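Local coordinates for protein HP1028 (Helicobacter pylori, PDB 4INN) that has the beta-barrel of the lipocalin family and probably binds and carries small ligands, whose natural identity is not established, at residues P37-T42 and L163-F168; V53-H58 and L134-S139; K92-L97 and Y114-G119. The protein carries 1 engineered substitution. All coordinates share one frame; numbering follows the deposited sequence.

Contact 1: P37-T42 and L163-F168; sequences PGIYQT and LKLKRF
Ile39 is the residue of 37-42 that meets 163-168, and its two branches are shared between Leu165 and Arg167. Following the later segment, Lys164 comes just after helix 157-162 and ends it in a Schellman motif, with a positive phi of 59° that breaks the helical path. Leu165 follows, directed at strand 38-41. Its CD1 lies 4.0 Å from Ile39 CG2, and the two side chains run alongside each other, pointing opposite ways. Ile39 carries CG2 anti to its backbone N and CG1 beside that N (chi1 -69°), which sends one branch to each neighbour. This is the outer face of the lipocalin barrel: strand 38-41, the first of the closed antiparallel barrel, pairs with strand 51-58 on one side and bonds to Lys153 and Leu155 on the other, and Ile160 of helix 157-162 touches both Ile39 and Leu165 to complete an apolar cover. Lys166 points away from the strand. At Arg167 the aliphatic part of the chain does the touching: CD is 3.6 Å and CG 3.8 Å from Ile39 CD1. Bends at chi2 and chi3 carry the guanidinium past the isoleucine, where NH1 forms a salt bridge with Glu54 of strand 51-58. Phe168 has no contact with 37-42; its ring packs against that of Tyr65, and its N is hydrogen-bonded to Tyr65 OH.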
loop_
_atom_site.group_PDB
_atom_site.type_symbol
_atom_site.label_atom_id
_atom_site.label_comp_id
_atom_site.label_asym_id
_atom_site.label_seq_id
_atom_site.Cartn_x
_atom_site.Cartn_y
_atom_site.Cartn_z
ATOM N N PRO A 37 0.336 -6.921 8.758
ATOM C CA PRO A 37 -0.143 -7.696 7.606
ATOM C C PRO A 37 -1.655 -7.900 7.617
ATOM O O PRO A 37 -2.243 -8.224 8.640
ATOM C CB PRO A 37 0.611 -9.040 7.725
ATOM C CG PRO A 37 1.890 -8.688 8.413
ATOM C CD PRO A 37 1.541 -7.544 9.365
ATOM N N GLY A 38 -2.259 -7.712 6.460
ATOM C CA GLY A 38 -3.677 -7.611 6.341
ATOM C C GLY A 38 -4.068 -6.853 5.083
ATOM O O GLY A 38 -3.242 -6.400 4.325
ATOM N N ILE A 39 -5.361 -6.762 4.863
ATOM C CA ILE A 39 -5.905 -6.041 3.768
ATOM C C ILE A 39 -6.628 -4.782 4.313
ATOM O O ILE A 39 -7.301 -4.810 5.375
ATOM C CB ILE A 39 -6.787 -6.970 2.972
ATOM C CG1 ILE A 39 -5.890 -7.994 2.289
ATOM C CG2 ILE A 39 -7.530 -6.195 1.915
ATOM C CD1 ILE A 39 -6.603 -9.134 1.580
ATOM N N TYR A 40 -6.430 -3.671 3.620
ATOM C CA TYR A 40 -6.981 -2.411 4.052
ATOM C C TYR A 40 -7.635 -1.743 2.876
ATOM O O TYR A 40 -7.406 -2.097 1.723
ATOM C CB TYR A 40 -5.884 -1.486 4.609
ATOM C CG TYR A 40 -5.143 -2.048 5.773
ATOM C CD1 TYR A 40 -5.463 -1.688 7.074
ATOM C CD2 TYR A 40 -4.159 -2.984 5.579
ATOM C CE1 TYR A 40 -4.792 -2.265 8.153
ATOM C CE2 TYR A 40 -3.486 -3.559 6.643
ATOM C CZ TYR A 40 -3.791 -3.190 7.918
ATOM O OH TYR A 40 -3.091 -3.770 8.928
ATOM N N GLN A 41 -8.473 -0.781 3.171
ATOM C CA GLN A 41 -9.124 -0.009 2.114
ATOM C C GLN A 41 -8.632 1.408 2.241
ATOM O O GLN A 41 -8.826 2.032 3.272
ATOM C CB GLN A 41 -10.658 -0.057 2.255
ATOM C CG GLN A 41 -11.358 0.735 1.154
ATOM C CD GLN A 41 -12.863 0.870 1.340
ATOM O OE1 GLN A 41 -13.495 0.099 2.061
ATOM N NE2 GLN A 41 -13.450 1.844 0.628
ATOM N N THR A 42 -8.002 1.912 1.197
ATOM C CA THR A 42 -7.435 3.250 1.232
ATOM C C THR A 42 -8.512 4.328 1.150
ATOM O O THR A 42 -9.696 4.052 0.938
ATOM C CB THR A 42 -6.462 3.476 0.075
ATOM O OG1 THR A 42 -7.211 3.564 -1.138
ATOM C CG2 THR A 42 -5.420 2.349 -0.012
ATOM N N LEU A 163 -16.162 -9.597 -0.564
ATOM C CA LEU A 163 -15.796 -8.711 -1.666
ATOM C C LEU A 163 -15.142 -9.550 -2.767
ATOM O O LEU A 163 -14.854 -9.053 -3.856
ATOM C CB LEU A 163 -14.847 -7.614 -1.158
ATOM C CG LEU A 163 -15.365 -6.226 -0.676
ATOM C CD1 LEU A 163 -16.886 -6.030 -0.692
ATOM C CD2 LEU A 163 -14.786 -5.863 0.696
ATOM N N LYS A 164 -14.914 -10.830 -2.465
ATOM C CA LYS A 164 -14.258 -11.782 -3.361
ATOM C C LYS A 164 -12.848 -11.323 -3.756
ATOM O O LYS A 164 -12.360 -11.588 -4.862
ATOM C CB LYS A 164 -15.144 -12.071 -4.576
ATOM C CG LYS A 164 -16.371 -12.918 -4.237
ATOM C CD LYS A 164 -17.630 -12.422 -4.935
ATOM C CE LYS A 164 -18.887 -13.093 -4.366
ATOM N NZ LYS A 164 -19.069 -13.089 -2.871
ATOM N N LEU A 165 -12.171 -10.657 -2.826
ATOM C CA LEU A 165 -10.880 -10.076 -3.124
ATOM C C LEU A 165 -9.917 -11.195 -3.388
ATOM O O LEU A 165 -9.898 -12.193 -2.657
ATOM C CB LEU A 165 -10.369 -9.211 -1.965
ATOM C CG LEU A 165 -11.258 -8.011 -1.588
ATOM C CD1 LEU A 165 -10.567 -7.182 -0.508
ATOM C CD2 LEU A 165 -11.618 -7.181 -2.821
ATOM N N LYS A 166 -9.138 -11.016 -4.454
ATOM C CA LYS A 166 -8.052 -11.904 -4.801
ATOM C C LYS A 166 -6.761 -11.603 -4.029
ATOM O O LYS A 166 -6.200 -10.505 -4.123
ATOM C CB LYS A 166 -7.756 -11.753 -6.268
ATOM C CG LYS A 166 -6.815 -12.816 -6.794
ATOM C CD LYS A 166 -5.812 -12.244 -7.744
ATOM C CE LYS A 166 -5.849 -12.942 -9.063
ATOM N NZ LYS A 166 -4.650 -13.751 -9.288
ATOM N N ARG A 167 -6.297 -12.593 -3.278
ATOM C CA ARG A 167 -4.997 -12.557 -2.622
ATOM C C ARG A 167 -3.962 -13.206 -3.563
ATOM O O ARG A 167 -3.998 -14.399 -3.835
ATOM C CB ARG A 167 -5.050 -13.247 -1.246
ATOM C CG ARG A 167 -5.764 -12.440 -0.147
ATOM C CD ARG A 167 -4.901 -12.281 1.100
ATOM N NE ARG A 167 -4.899 -13.508 1.893
ATOM C CZ ARG A 167 -3.884 -13.947 2.656
ATOM N NH1 ARG A 167 -2.749 -13.259 2.749
ATOM N NH2 ARG A 167 -4.008 -15.102 3.330
ATOM N N PHE A 168 -3.045 -12.370 -4.050
ATOM C CA PHE A 168 -2.014 -12.734 -5.027
ATOM C C PHE A 168 -0.944 -13.540 -4.345
ATOM O O PHE A 168 -0.653 -13.311 -3.188
ATOM C CB PHE A 168 -1.369 -11.458 -5.621
ATOM C CG PHE A 168 -2.257 -10.697 -6.565
ATOM C CD1 PHE A 168 -3.375 -10.043 -6.117
ATOM C CD2 PHE A 168 -1.944 -10.609 -7.921
ATOM C CE1 PHE A 168 -4.187 -9.319 -7.013
ATOM C CE2 PHE A 168 -2.746 -9.908 -8.818
ATOM C CZ PHE A 168 -3.873 -9.265 -8.371
#

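Contact 2: V53-H58 and L134-S139; sequences VEFFEH and LEFTSS
Phe55 and Leu134 point at each other across the interior of the protein, and theirs is the tight part of the contact. One methyl does the work: Leu134 CD1 lies 3.7 Å from Phe55 CE2 and 3.8 Å from Phe55 CZ, at the far end of the ring. Leu134 has CG beside its backbone N and CD1 extended (chi2 -175°), which carries the methyl inward from its strand. Phe136, two residues on, packs more loosely. Its CE1 stands at the edge of the Phe55 ring, near that ring's plane, 4.4 Å from Phe55 CZ. The backbones are well apart, with 11.2 Å between Phe55 CA and Leu134 CA, and no hydrogen bond joins the segments. Strands 51-58 and 134-139 are not neighbours in the eight-stranded antiparallel sheet; they face each other across the inside of the lipocalin barrel, and these three buried side chains bridge the interior. Tyr40 meets Phe55 with its ring steeply inclined, while Trp152 stacks on Phe136. Beyond Phe136 the strands no longer touch, and Ser138 belongs to the pocket holding a polyethylene glycol molecule, probably from the crystallisation liquor, which comes to about 5 Å from the Phe136 side chain. The solvent side of the barrel wall is different in character: Glu57 and Glu135 are exposed there, and Glu57 OE1 accepts a hydrogen bond from Gly60 N.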
loop_
_atom_site.group_PDB
_atom_site.type_symbol
_atom_site.label_atom_id
_atom_site.label_comp_id
_atom_site.label_asym_id
_atom_site.label_seq_id
_atom_site.Cartn_x
_atom_site.Cartn_y
_atom_site.Cartn_z
ATOM N N VAL A 53 -5.674 -2.751 -0.706
ATOM C CA VAL A 53 -4.267 -3.088 -0.701
ATOM C C VAL A 53 -3.916 -4.084 0.376
ATOM O O VAL A 53 -4.535 -4.072 1.415
ATOM C CB VAL A 53 -3.407 -1.860 -0.423
ATOM C CG1 VAL A 53 -3.656 -0.807 -1.493
ATOM C CG2 VAL A 53 -3.685 -1.308 0.962
ATOM N N GLU A 54 -2.908 -4.921 0.115
ATOM C CA GLU A 54 -2.398 -5.869 1.094
ATOM C C GLU A 54 -0.997 -5.571 1.588
ATOM O O GLU A 54 -0.083 -5.464 0.795
ATOM C CB GLU A 54 -2.393 -7.289 0.531
ATOM C CG GLU A 54 -1.835 -8.322 1.518
ATOM C CD GLU A 54 -2.200 -9.753 1.181
ATOM O OE1 GLU A 54 -2.760 -9.999 0.079
ATOM O OE2 GLU A 54 -1.931 -10.649 2.018
ATOM N N PHE A 55 -0.831 -5.501 2.904
ATOM C CA PHE A 55 0.491 -5.363 3.522
ATOM C C PHE A 55 1.023 -6.768 3.853
ATOM O O PHE A 55 0.248 -7.626 4.273
ATOM C CB PHE A 55 0.428 -4.518 4.806
ATOM C CG PHE A 55 0.362 -3.039 4.583
ATOM C CD1 PHE A 55 1.467 -2.240 4.810
ATOM C CD2 PHE A 55 -0.821 -2.425 4.228
ATOM C CE1 PHE A 55 1.425 -0.863 4.647
ATOM C CE2 PHE A 55 -0.882 -1.054 4.048
ATOM C CZ PHE A 55 0.246 -0.268 4.269
ATOM N N PHE A 56 2.323 -6.995 3.681
ATOM C CA PHE A 56 2.962 -8.258 4.096
ATOM C C PHE A 56 4.393 -8.021 4.592
ATOM O O PHE A 56 4.952 -6.972 4.277
ATOM C CB PHE A 56 2.940 -9.279 2.940
ATOM C CG PHE A 56 3.773 -8.888 1.731
ATOM C CD1 PHE A 56 5.015 -9.430 1.525
ATOM C CD2 PHE A 56 3.284 -8.008 0.777
ATOM C CE1 PHE A 56 5.770 -9.078 0.395
ATOM C CE2 PHE A 56 4.034 -7.644 -0.346
ATOM C CZ PHE A 56 5.274 -8.196 -0.546
ATOM N N GLU A 57 4.968 -8.936 5.396
ATOM C CA GLU A 57 6.402 -8.802 5.796
ATOM C C GLU A 57 7.309 -9.694 4.991
ATOM O O GLU A 57 6.910 -10.727 4.512
ATOM C CB GLU A 57 6.672 -8.990 7.317
ATOM C CG GLU A 57 6.846 -10.408 7.869
ATOM C CD GLU A 57 8.136 -11.187 7.468
ATOM O OE1 GLU A 57 9.296 -10.719 7.673
ATOM O OE2 GLU A 57 7.983 -12.345 6.969
ATOM N N HIS A 58 8.552 -9.282 4.859
ATOM C CA HIS A 58 9.555 -10.102 4.211
ATOM C C HIS A 58 10.923 -9.619 4.657
ATOM O O HIS A 58 11.205 -8.426 4.596
ATOM C CB HIS A 58 9.408 -9.992 2.697
ATOM C CG HIS A 58 10.576 -10.529 1.926
ATOM N ND1 HIS A 58 10.737 -11.874 1.655
ATOM C CD2 HIS A 58 11.630 -9.898 1.355
ATOM C CE1 HIS A 58 11.857 -12.049 0.972
ATOM N NE2 HIS A 58 12.411 -10.866 0.772
ATOM N N LEU A 134 -5.265 2.012 9.954
ATOM C CA LEU A 134 -3.995 2.685 9.840
ATOM C C LEU A 134 -4.213 4.162 9.691
ATOM O O LEU A 134 -5.157 4.600 9.037
ATOM C CB LEU A 134 -3.197 2.193 8.636
ATOM C CG LEU A 134 -2.982 0.701 8.424
ATOM C CD1 LEU A 134 -2.061 0.522 7.216
ATOM C CD2 LEU A 134 -2.398 -0.031 9.621
ATOM N N GLU A 135 -3.336 4.921 10.329
ATOM C CA GLU A 135 -3.133 6.319 10.019
ATOM C C GLU A 135 -1.883 6.365 9.162
ATOM O O GLU A 135 -0.791 6.170 9.667
ATOM C CB GLU A 135 -2.946 7.144 11.276
ATOM C CG GLU A 135 -4.033 6.910 12.299
ATOM C CD GLU A 135 -4.168 8.079 13.246
ATOM O OE1 GLU A 135 -3.229 8.352 14.048
ATOM O OE2 GLU A 135 -5.223 8.745 13.162
ATOM N N PHE A 136 -2.066 6.620 7.870
ATOM C CA PHE A 136 -1.030 6.425 6.871
ATOM C C PHE A 136 -0.539 7.788 6.401
ATOM O O PHE A 136 -1.297 8.539 5.761
ATOM C CB PHE A 136 -1.631 5.630 5.715
ATOM C CG PHE A 136 -0.706 5.410 4.577
ATOM C CD1 PHE A 136 -0.020 4.226 4.458
ATOM C CD2 PHE A 136 -0.546 6.380 3.587
ATOM C CE1 PHE A 136 0.834 4.009 3.402
ATOM C CE2 PHE A 136 0.312 6.163 2.520
ATOM C CZ PHE A 136 0.997 4.978 2.433
ATOM N N THR A 137 0.704 8.114 6.734
ATOM C CA THR A 137 1.228 9.451 6.520
ATOM C C THR A 137 2.151 9.478 5.337
ATOM O O THR A 137 3.221 8.903 5.372
ATOM C CB THR A 137 2.006 9.999 7.748
ATOM O OG1 THR A 137 1.140 10.100 8.897
ATOM C CG2 THR A 137 2.627 11.411 7.428
ATOM N N SER A 138 1.744 10.202 4.308
ATOM C CA SER A 138 2.485 10.302 3.051
ATOM C C SER A 138 3.126 11.698 2.845
ATOM O O SER A 138 2.443 12.718 2.927
ATOM C CB SER A 138 1.511 10.020 1.927
ATOM O OG SER A 138 2.188 9.414 0.857
ATOM N N SER A 139 4.417 11.739 2.539
ATOM C CA SER A 139 5.197 12.981 2.624
ATOM C C SER A 139 6.358 13.110 1.627
ATOM O O SER A 139 6.698 12.167 0.916
ATOM C CB SER A 139 5.804 13.075 4.016
ATOM O OG SER A 139 6.889 12.160 4.131
#

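Contact 3: K92-L97 and Y114-G119; sequences KGVVFL and YNFYDG
The beta hairpin of strands 95-104 and 107-115 is tied together here, at the end away from its turn, with Phe96 and Tyr114 in direct contact. Tyr114 N donates to Phe96 O at 2.6 Å. The return contact is not a hydrogen bond: Tyr114 O lies 3.5 Å from Phe96 CB and is oblique to the Phe96 ring. A chi1 of 71° puts CG between the backbone N and the carbonyl carbon and turns the ring off to one side, so it is CB rather than the ring's far end that faces Tyr114 O and Phe116. On its other flank the strand carries a classic beta bulge, Phe96 and Leu97 both facing Ala64 of strand 61-69, so the irregularity sits right where this hairpin joins the next strand of the barrel. Past the hairpin pair, Phe116 reaches back with the edge of its ring. CE2 is 3.9 Å from Phe96 CB and CZ 4.1 Å from Val94 CG1, both partners lying near the ring plane. One face of the same ring receives Tyr114 CE2, 3.8 Å above its centre, while Tyr114 OH bonds to Asp78. The chain then turns tightly, and Asn115 O takes two backbone bonds, from Asp118 N at 3.2 Å and from Gly119 N at 2.8 Å. A weak bond from Asn115 ND2 to Asp118 OD2 spans the turn; OD2 also accepts from Lys120 N, and Asp118 OD1 bonds the hydroxyl of Tyr122, one of the residues lining the ligand pocket.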
loop_
_atom_site.group_PDB
_atom_site.type_symbol
_atom_site.label_atom_id
_atom_site.label_comp_id
_atom_site.label_asym_id
_atom_site.label_seq_id
_atom_site.Cartn_x
_atom_site.Cartn_y
_atom_site.Cartn_z
ATOM N N LYS A 92 -1.703 -3.443 -10.354
ATOM C CA LYS A 92 -2.222 -4.400 -9.418
ATOM C C LYS A 92 -1.313 -5.606 -9.358
ATOM O O LYS A 92 -0.825 -6.051 -10.369
ATOM C CB LYS A 92 -3.632 -4.805 -9.852
ATOM C CG LYS A 92 -4.663 -3.663 -9.715
ATOM C CD LYS A 92 -4.531 -2.880 -8.391
ATOM C CE LYS A 92 -5.663 -1.892 -8.159
ATOM N NZ LYS A 92 -5.343 -0.521 -8.628
ATOM N N GLY A 93 -1.059 -6.110 -8.159
ATOM C CA GLY A 93 -0.192 -7.285 -7.971
ATOM C C GLY A 93 1.253 -6.866 -7.866
ATOM O O GLY A 93 2.129 -7.694 -7.794
ATOM N N VAL A 94 1.487 -5.562 -7.820
ATOM C CA VAL A 94 2.800 -4.991 -7.835
ATOM C C VAL A 94 3.032 -4.167 -6.564
ATOM O O VAL A 94 2.165 -3.415 -6.111
ATOM C CB VAL A 94 2.961 -4.104 -9.077
ATOM C CG1 VAL A 94 4.219 -3.237 -9.008
ATOM C CG2 VAL A 94 2.973 -4.980 -10.325
ATOM N N VAL A 95 4.239 -4.305 -6.026
ATOM C CA VAL A 95 4.672 -3.620 -4.844
ATOM C C VAL A 95 4.834 -2.149 -5.094
ATOM O O VAL A 95 5.661 -1.738 -5.903
ATOM C CB VAL A 95 6.013 -4.161 -4.372
ATOM C CG1 VAL A 95 6.599 -3.265 -3.297
ATOM C CG2 VAL A 95 5.850 -5.588 -3.877
ATOM N N PHE A 96 4.048 -1.355 -4.376
ATOM C CA PHE A 96 4.182 0.105 -4.423
ATOM C C PHE A 96 4.751 0.663 -3.126
ATOM O O PHE A 96 5.178 1.820 -3.097
ATOM C CB PHE A 96 2.842 0.765 -4.750
ATOM C CG PHE A 96 1.838 0.700 -3.641
ATOM C CD1 PHE A 96 1.751 1.718 -2.721
ATOM C CD2 PHE A 96 0.979 -0.373 -3.542
ATOM C CE1 PHE A 96 0.862 1.663 -1.696
ATOM C CE2 PHE A 96 0.064 -0.448 -2.502
ATOM C CZ PHE A 96 0.012 0.578 -1.567
ATOM N N LEU A 97 4.761 -0.141 -2.060
ATOM C CA LEU A 97 5.275 0.304 -0.765
ATOM C C LEU A 97 6.296 -0.695 -0.282
ATOM O O LEU A 97 6.057 -1.883 -0.314
ATOM C CB LEU A 97 4.136 0.446 0.243
ATOM C CG LEU A 97 4.380 0.757 1.727
ATOM C CD1 LEU A 97 5.514 1.728 1.968
ATOM C CD2 LEU A 97 3.135 1.388 2.307
ATOM N N TYR A 114 5.625 4.244 -4.064
ATOM C CA TYR A 114 5.408 4.715 -5.420
ATOM C C TYR A 114 3.934 4.998 -5.613
ATOM O O TYR A 114 3.100 4.248 -5.132
ATOM C CB TYR A 114 5.907 3.700 -6.458
ATOM C CG TYR A 114 5.627 4.115 -7.890
ATOM C CD1 TYR A 114 6.325 5.180 -8.496
ATOM C CD2 TYR A 114 4.647 3.462 -8.638
ATOM C CE1 TYR A 114 6.054 5.556 -9.811
ATOM C CE2 TYR A 114 4.375 3.838 -9.943
ATOM C CZ TYR A 114 5.074 4.877 -10.533
ATOM O OH TYR A 114 4.767 5.212 -11.846
ATOM N N ASN A 115 3.615 6.068 -6.333
ATOM C CA ASN A 115 2.220 6.418 -6.626
ATOM C C ASN A 115 1.893 6.398 -8.127
ATOM O O ASN A 115 2.354 7.243 -8.875
ATOM C CB ASN A 115 1.931 7.793 -6.068
ATOM C CG ASN A 115 0.508 8.217 -6.302
ATOM O OD1 ASN A 115 -0.387 7.393 -6.339
ATOM N ND2 ASN A 115 0.291 9.508 -6.448
ATOM N N PHE A 116 1.074 5.438 -8.542
ATOM C CA PHE A 116 0.775 5.170 -9.957
ATOM C C PHE A 116 0.074 6.330 -10.644
ATOM O O PHE A 116 0.266 6.544 -11.837
ATOM C CB PHE A 116 -0.105 3.910 -10.072
ATOM C CG PHE A 116 0.653 2.649 -9.866
ATOM C CD1 PHE A 116 1.193 1.965 -10.947
ATOM C CD2 PHE A 116 0.872 2.148 -8.584
ATOM C CE1 PHE A 116 1.914 0.793 -10.752
ATOM C CE2 PHE A 116 1.608 0.974 -8.392
ATOM C CZ PHE A 116 2.137 0.307 -9.477
ATOM N N TYR A 117 -0.723 7.085 -9.876
ATOM C CA TYR A 117 -1.456 8.255 -10.394
ATOM C C TYR A 117 -0.598 9.461 -10.730
ATOM O O TYR A 117 -1.102 10.404 -11.316
ATOM C CB TYR A 117 -2.538 8.699 -9.416
ATOM C CG TYR A 117 -3.583 7.648 -9.160
ATOM C CD1 TYR A 117 -4.703 7.531 -9.988
ATOM C CD2 TYR A 117 -3.450 6.763 -8.097
ATOM C CE1 TYR A 117 -5.665 6.558 -9.766
ATOM C CE2 TYR A 117 -4.413 5.792 -7.861
ATOM C CZ TYR A 117 -5.519 5.694 -8.698
ATOM O OH TYR A 117 -6.471 4.713 -8.459
ATOM N N ASP A 118 0.684 9.462 -10.383
ATOM C CA ASP A 118 1.539 10.616 -10.721
ATOM C C ASP A 118 3.008 10.304 -10.986
ATOM O O ASP A 118 3.754 11.163 -11.480
ATOM C CB ASP A 118 1.374 11.706 -9.652
ATOM C CG ASP A 118 2.099 11.390 -8.329
ATOM O OD1 ASP A 118 2.381 12.356 -7.589
ATOM O OD2 ASP A 118 2.403 10.213 -8.012
ATOM N N GLY A 119 3.428 9.077 -10.683
ATOM C CA GLY A 119 4.781 8.620 -11.005
ATOM C C GLY A 119 5.835 8.973 -9.982
ATOM O O GLY A 119 7.040 8.713 -10.193
#

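How the contacts relate
From the N terminus the chain lays down 37-42, then 53-58, then 92-97, and the partners return in reverse order, so the three contacts nest without crossing. Contact 3 closes first and shortest, when 114-119 comes back along its hairpin. Contact 2 closes around it as 134-139 faces 53-58 through the barrel interior. Contact 1 closes last, bringing the segment after helix 157-162 over the outside of the first strand. Leu97 CD2 joins contacts 2 and 3, lying 3.7 Å from both Phe55 CE1 and Phe136 CE1. Between contacts 1 and 2, Tyr40 CE1 packs 3.5 Å from Leu134 CG, and Phe168 packs on Gly93 of contact 3.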